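Local coordinates for Sca-family protein (Rickettsia rickettsii, PDB 4LQ8) that is a rickettsial surface cell antigen (Sca4), here its N-terminal head domain, and probably takes part in cell adhesion, at residues Asn80-Glu83 with Gln84-Asp88; Thr249-Lys253 with Asp254-Tyr258. All coordinates share one frame; numbering follows the deposited sequence.

Contact 1: residues Asn80-Glu83 with Gln84-Asp88; sequences NLIE and QILKD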
loop_
_atom_site.group_PDB
_atom_site.type_symbol
_atom_site.label_atom_id
_atom_site.label_comp_id
_atom_site.label_asym_id
_atom_site.label_seq_id
_atom_site.Cartn_x
_atom_site.Cartn_y
_atom_site.Cartn_z
ATOM N N ASN A 80 8.768 0.111 -13.366
ATOM C CA ASN A 80 10.011 -0.583 -13.047
ATOM C C ASN A 80 9.830 -2.089 -13.186
ATOM O O ASN A 80 10.723 -2.739 -13.702
ATOM C CB ASN A 80 10.534 -0.220 -11.679
ATOM C CG ASN A 80 11.030 1.184 -11.643
ATOM O OD1 ASN A 80 12.065 1.501 -12.204
ATOM N ND2 ASN A 80 10.307 2.044 -10.963
ATOM N N LEU A 81 8.662 -2.619 -12.781
ATOM C CA LEU A 81 8.345 -4.052 -12.902
ATOM C C LEU A 81 8.330 -4.501 -14.375
ATOM O O LEU A 81 8.936 -5.512 -14.703
ATOM C CB LEU A 81 7.003 -4.355 -12.213
ATOM C CG LEU A 81 6.407 -5.759 -12.362
ATOM C CD1 LEU A 81 7.379 -6.853 -11.896
ATOM C CD2 LEU A 81 5.103 -5.847 -11.559
ATOM N N ILE A 82 7.653 -3.746 -15.243
ATOM C CA ILE A 82 7.605 -4.049 -16.681
ATOM C C ILE A 82 9.009 -4.035 -17.298
ATOM O O ILE A 82 9.332 -4.947 -18.064
ATOM C CB ILE A 82 6.595 -3.116 -17.415
ATOM C CG1 ILE A 82 5.122 -3.458 -17.006
ATOM C CG2 ILE A 82 6.793 -3.124 -18.944
ATOM C CD1 ILE A 82 4.656 -4.848 -17.312
ATOM N N GLU A 83 9.848 -3.038 -16.929
ATOM C CA GLU A 83 11.230 -2.936 -17.394
ATOM C C GLU A 83 11.991 -4.211 -17.032
ATOM O O GLU A 83 12.690 -4.751 -17.886
ATOM C CB GLU A 83 11.933 -1.715 -16.788
ATOM C CG GLU A 83 11.663 -0.444 -17.568
ATOM C CD GLU A 83 12.116 -0.505 -19.011
ATOM O OE1 GLU A 83 13.271 -0.929 -19.249
ATOM O OE2 GLU A 83 11.279 -0.239 -19.904
ATOM N N GLN A 84 11.805 -4.713 -15.780
ATOM C CA GLN A 84 12.445 -5.939 -15.314
ATOM C C GLN A 84 11.946 -7.148 -16.111
ATOM O O GLN A 84 12.766 -7.968 -16.508
ATOM C CB GLN A 84 12.280 -6.145 -13.792
ATOM C CG GLN A 84 13.065 -7.365 -13.264
ATOM C CD GLN A 84 14.560 -7.215 -13.395
ATOM O OE1 GLN A 84 15.158 -6.305 -12.828
ATOM N NE2 GLN A 84 15.197 -8.097 -14.147
ATOM N N ILE A 85 10.616 -7.237 -16.371
ATOM C CA ILE A 85 10.040 -8.330 -17.161
ATOM C C ILE A 85 10.667 -8.302 -18.568
ATOM O O ILE A 85 11.109 -9.346 -19.051
ATOM C CB ILE A 85 8.481 -8.285 -17.209
ATOM C CG1 ILE A 85 7.870 -8.495 -15.796
ATOM C CG2 ILE A 85 7.936 -9.338 -18.222
ATOM C CD1 ILE A 85 6.338 -8.245 -15.655
ATOM N N LEU A 86 10.742 -7.098 -19.199
ATOM C CA LEU A 86 11.348 -6.960 -20.539
ATOM C C LEU A 86 12.798 -7.410 -20.548
ATOM O O LEU A 86 13.220 -8.045 -21.516
ATOM C CB LEU A 86 11.208 -5.541 -21.113
ATOM C CG LEU A 86 9.751 -5.079 -21.432
ATOM C CD1 LEU A 86 9.746 -3.613 -21.866
ATOM C CD2 LEU A 86 9.088 -5.946 -22.514
ATOM N N LYS A 87 13.560 -7.110 -19.471
ATOM C CA LYS A 87 14.954 -7.566 -19.373
ATOM C C LYS A 87 14.981 -9.092 -19.223
ATOM O O LYS A 87 15.783 -9.744 -19.881
ATOM C CB LYS A 87 15.686 -6.909 -18.183
ATOM C CG LYS A 87 16.051 -5.443 -18.411
ATOM C CD LYS A 87 16.770 -4.873 -17.198
ATOM C CE LYS A 87 15.830 -4.291 -16.174
ATOM N NZ LYS A 87 16.575 -3.718 -15.031
ATOM N N ASP A 88 14.118 -9.654 -18.353
ATOM C CA ASP A 88 14.037 -11.098 -18.123
ATOM C C ASP A 88 13.729 -11.875 -19.408
ATOM O O ASP A 88 14.275 -12.960 -19.596
ATOM C CB ASP A 88 12.996 -11.427 -17.045
ATOM C CG ASP A 88 13.361 -11.030 -15.621
ATOM O OD1 ASP A 88 14.490 -10.527 -15.410
ATOM O OD2 ASP A 88 12.544 -11.285 -14.707
#
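Leu81 and Ile82 both lean on the same methyl, CD1 of Ile85, within a single alpha helix, 64-90. Ile85 CD1 sits 4.1 Å from Leu81 CG and equally far from Ile82 CD1. The first torsion of Ile85 (chi1 -64°) swings CG1 back over the preceding turn, where it lies 3.4 Å from Leu81 O, and chi2 (170°) extends CD1 to where it meets both partners. This is the close-packed face of the helix: Phe118 and Phe119 of helix 116-120, Ile105 of helix 95-111 and Ala131 of helix 125-132 press on it. Successive backbone bonds from residue i+4 to residue i, such as Leu86 N to Ile82 O at 2.8 Å, hold the spacing of these side chains. The Glu83 and Lys87 flank is looser and exposed. Glu83 OE1 and Lys87 NZ carry opposite charges yet stay 6.0 Å apart, and the lysine touches its partner through carbon, CE lying 3.6 Å from Glu83 O. Asp88, one turn on from Gln84, is held twice: OD2 makes a salt bridge with Lys134, while Gln84 NE2 donates to OD1 at 2.8 Å from above the carboxylate plane.

Contact 2: residues Thr249-Lys253 with Asp254-Tyr258; sequences TKPSK and DKAVY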
loop_
_atom_site.group_PDB
_atom_site.type_symbol
_atom_site.label_atom_id
_atom_site.label_comp_id
_atom_site.label_asym_id
_atom_site.label_seq_id
_atom_site.Cartn_x
_atom_site.Cartn_y
_atom_site.Cartn_z
ATOM N N THR A 249 7.934 -0.345 16.900
ATOM C CA THR A 249 8.224 1.098 16.952
ATOM C C THR A 249 8.242 1.697 15.533
ATOM O O THR A 249 8.449 0.982 14.545
ATOM C CB THR A 249 9.536 1.394 17.708
ATOM O OG1 THR A 249 10.608 0.786 17.006
ATOM C CG2 THR A 249 9.521 0.897 19.139
ATOM N N LYS A 250 8.058 3.015 15.444
ATOM C CA LYS A 250 8.025 3.728 14.172
ATOM C C LYS A 250 9.421 3.920 13.593
ATOM O O LYS A 250 10.373 4.080 14.353
ATOM C CB LYS A 250 7.253 5.056 14.307
ATOM C CG LYS A 250 5.763 4.825 14.630
ATOM C CD LYS A 250 4.882 6.063 14.539
ATOM C CE LYS A 250 4.951 6.982 15.734
ATOM N NZ LYS A 250 5.989 8.032 15.568
ATOM N N PRO A 251 9.605 3.842 12.257
ATOM C CA PRO A 251 10.952 4.068 11.710
ATOM C C PRO A 251 11.238 5.570 11.634
ATOM O O PRO A 251 10.338 6.387 11.897
ATOM C CB PRO A 251 10.835 3.500 10.296
ATOM C CG PRO A 251 9.408 3.757 9.913
ATOM C CD PRO A 251 8.609 3.651 11.180
ATOM N N SER A 252 12.456 5.943 11.227
ATOM C CA SER A 252 12.745 7.363 11.045
ATOM C C SER A 252 12.092 7.826 9.724
ATOM O O SER A 252 11.812 7.001 8.843
ATOM C CB SER A 252 14.253 7.620 11.025
ATOM O OG SER A 252 14.869 6.948 9.939
ATOM N N LYS A 253 11.830 9.132 9.605
ATOM C CA LYS A 253 11.255 9.785 8.426
ATOM C C LYS A 253 11.995 9.403 7.145
ATOM O O LYS A 253 11.346 9.226 6.120
ATOM C CB LYS A 253 11.283 11.322 8.591
ATOM C CG LYS A 253 10.108 11.894 9.369
ATOM C CD LYS A 253 10.287 13.398 9.584
ATOM C CE LYS A 253 9.089 14.071 10.211
ATOM N NZ LYS A 253 8.960 13.768 11.663
ATOM N N ASP A 254 13.339 9.268 7.207
ATOM C CA ASP A 254 14.179 8.939 6.044
ATOM C C ASP A 254 14.027 7.521 5.500
ATOM O O ASP A 254 14.343 7.300 4.337
ATOM C CB ASP A 254 15.666 9.230 6.327
ATOM C CG ASP A 254 16.034 10.695 6.125
ATOM O OD1 ASP A 254 15.751 11.237 5.029
ATOM O OD2 ASP A 254 16.580 11.311 7.076
ATOM N N LYS A 255 13.576 6.572 6.322
ATOM C CA LYS A 255 13.409 5.161 5.950
ATOM C C LYS A 255 11.938 4.740 5.861
ATOM O O LYS A 255 11.645 3.599 5.499
ATOM C CB LYS A 255 14.118 4.266 6.985
ATOM C CG LYS A 255 15.635 4.375 6.961
ATOM C CD LYS A 255 16.271 3.366 7.907
ATOM C CE LYS A 255 17.776 3.487 7.977
ATOM N NZ LYS A 255 18.441 3.000 6.737
ATOM N N ALA A 256 11.026 5.650 6.209
ATOM C CA ALA A 256 9.592 5.398 6.314
ATOM C C ALA A 256 8.864 5.108 5.023
ATOM O O ALA A 256 8.961 5.861 4.063
ATOM C CB ALA A 256 8.914 6.548 7.016
ATOM N N VAL A 257 8.096 4.028 5.034
ATOM C CA VAL A 257 7.174 3.647 3.957
ATOM C C VAL A 257 5.806 3.504 4.601
ATOM O O VAL A 257 5.721 3.429 5.824
ATOM C CB VAL A 257 7.604 2.435 3.121
ATOM C CG1 VAL A 257 8.737 2.825 2.177
ATOM C CG2 VAL A 257 7.974 1.248 4.005
ATOM N N TYR A 258 4.746 3.522 3.800
ATOM C CA TYR A 258 3.371 3.580 4.287
ATOM C C TYR A 258 2.401 2.692 3.536
ATOM O O TYR A 258 2.637 2.307 2.390
ATOM C CB TYR A 258 2.858 5.040 4.105
ATOM C CG TYR A 258 3.682 6.094 4.820
ATOM C CD1 TYR A 258 4.860 6.587 4.264
ATOM C CD2 TYR A 258 3.280 6.607 6.046
ATOM C CE1 TYR A 258 5.666 7.492 4.956
ATOM C CE2 TYR A 258 4.053 7.551 6.727
ATOM C CZ TYR A 258 5.252 7.978 6.182
ATOM O OH TYR A 258 6.013 8.907 6.824
#
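Ser252 O receives the backbone N-H of Lys255 at 3.1 Å, the i+3 to i bond characteristic of a beta turn, here over residues 252-255. The donor stands well above the carbonyl plane, 56° out of it, and the next amide, Ala256 N, lies just as near that oxygen at 3.1 Å. Lys253 and Asp254 occupy the corners with helix-like backbone angles, close to those of a type I turn. Pro251 and Ala256, which flank the turn in sequence, meet across its base: Ala256 CB tucks against Ser252 O at 3.5 Å, and CG of the Pro251 ring rests 4.1 Å from the same methyl. Tyr302, Val242 and Ala30 help to bury this apolar side. On the outer side the Ser252 hydroxyl, turned between its own N and carbonyl carbon (chi1 62°), meets the aliphatic part of Lys255, with OG 4.0 Å from CG. Lys253 NZ donates to Glu29 O, and Asp254 OD1 forms a salt bridge with Lys150 of helix 135-155. The chemistry thus implies a division of labour: the backbone bond closes the turn, a small proline-alanine contact packs at its base, and the polar ends of the corner residues join it to its neighbours.

In the fold
Along the chain from the N terminus, contact 1 comes first, near the end of the long helix 64-90; it closes no loop beyond one helical turn and faces the helices 95-111, 116-120, 125-132 and 135-155. Contact 2 follows much later, in the connection between the antiparallel strands 236-245 and 258-265 of the mixed sheet, where it turns the chain just before the second strand. The two are in series, neither nesting nor crossing, with centres 28 Å apart and nearest atoms about 13 Å apart. Helix 135-155 relates them: Leu137, near its start, packs beside contact 1, whereas Lys150 and His153, further along, meet contact 2.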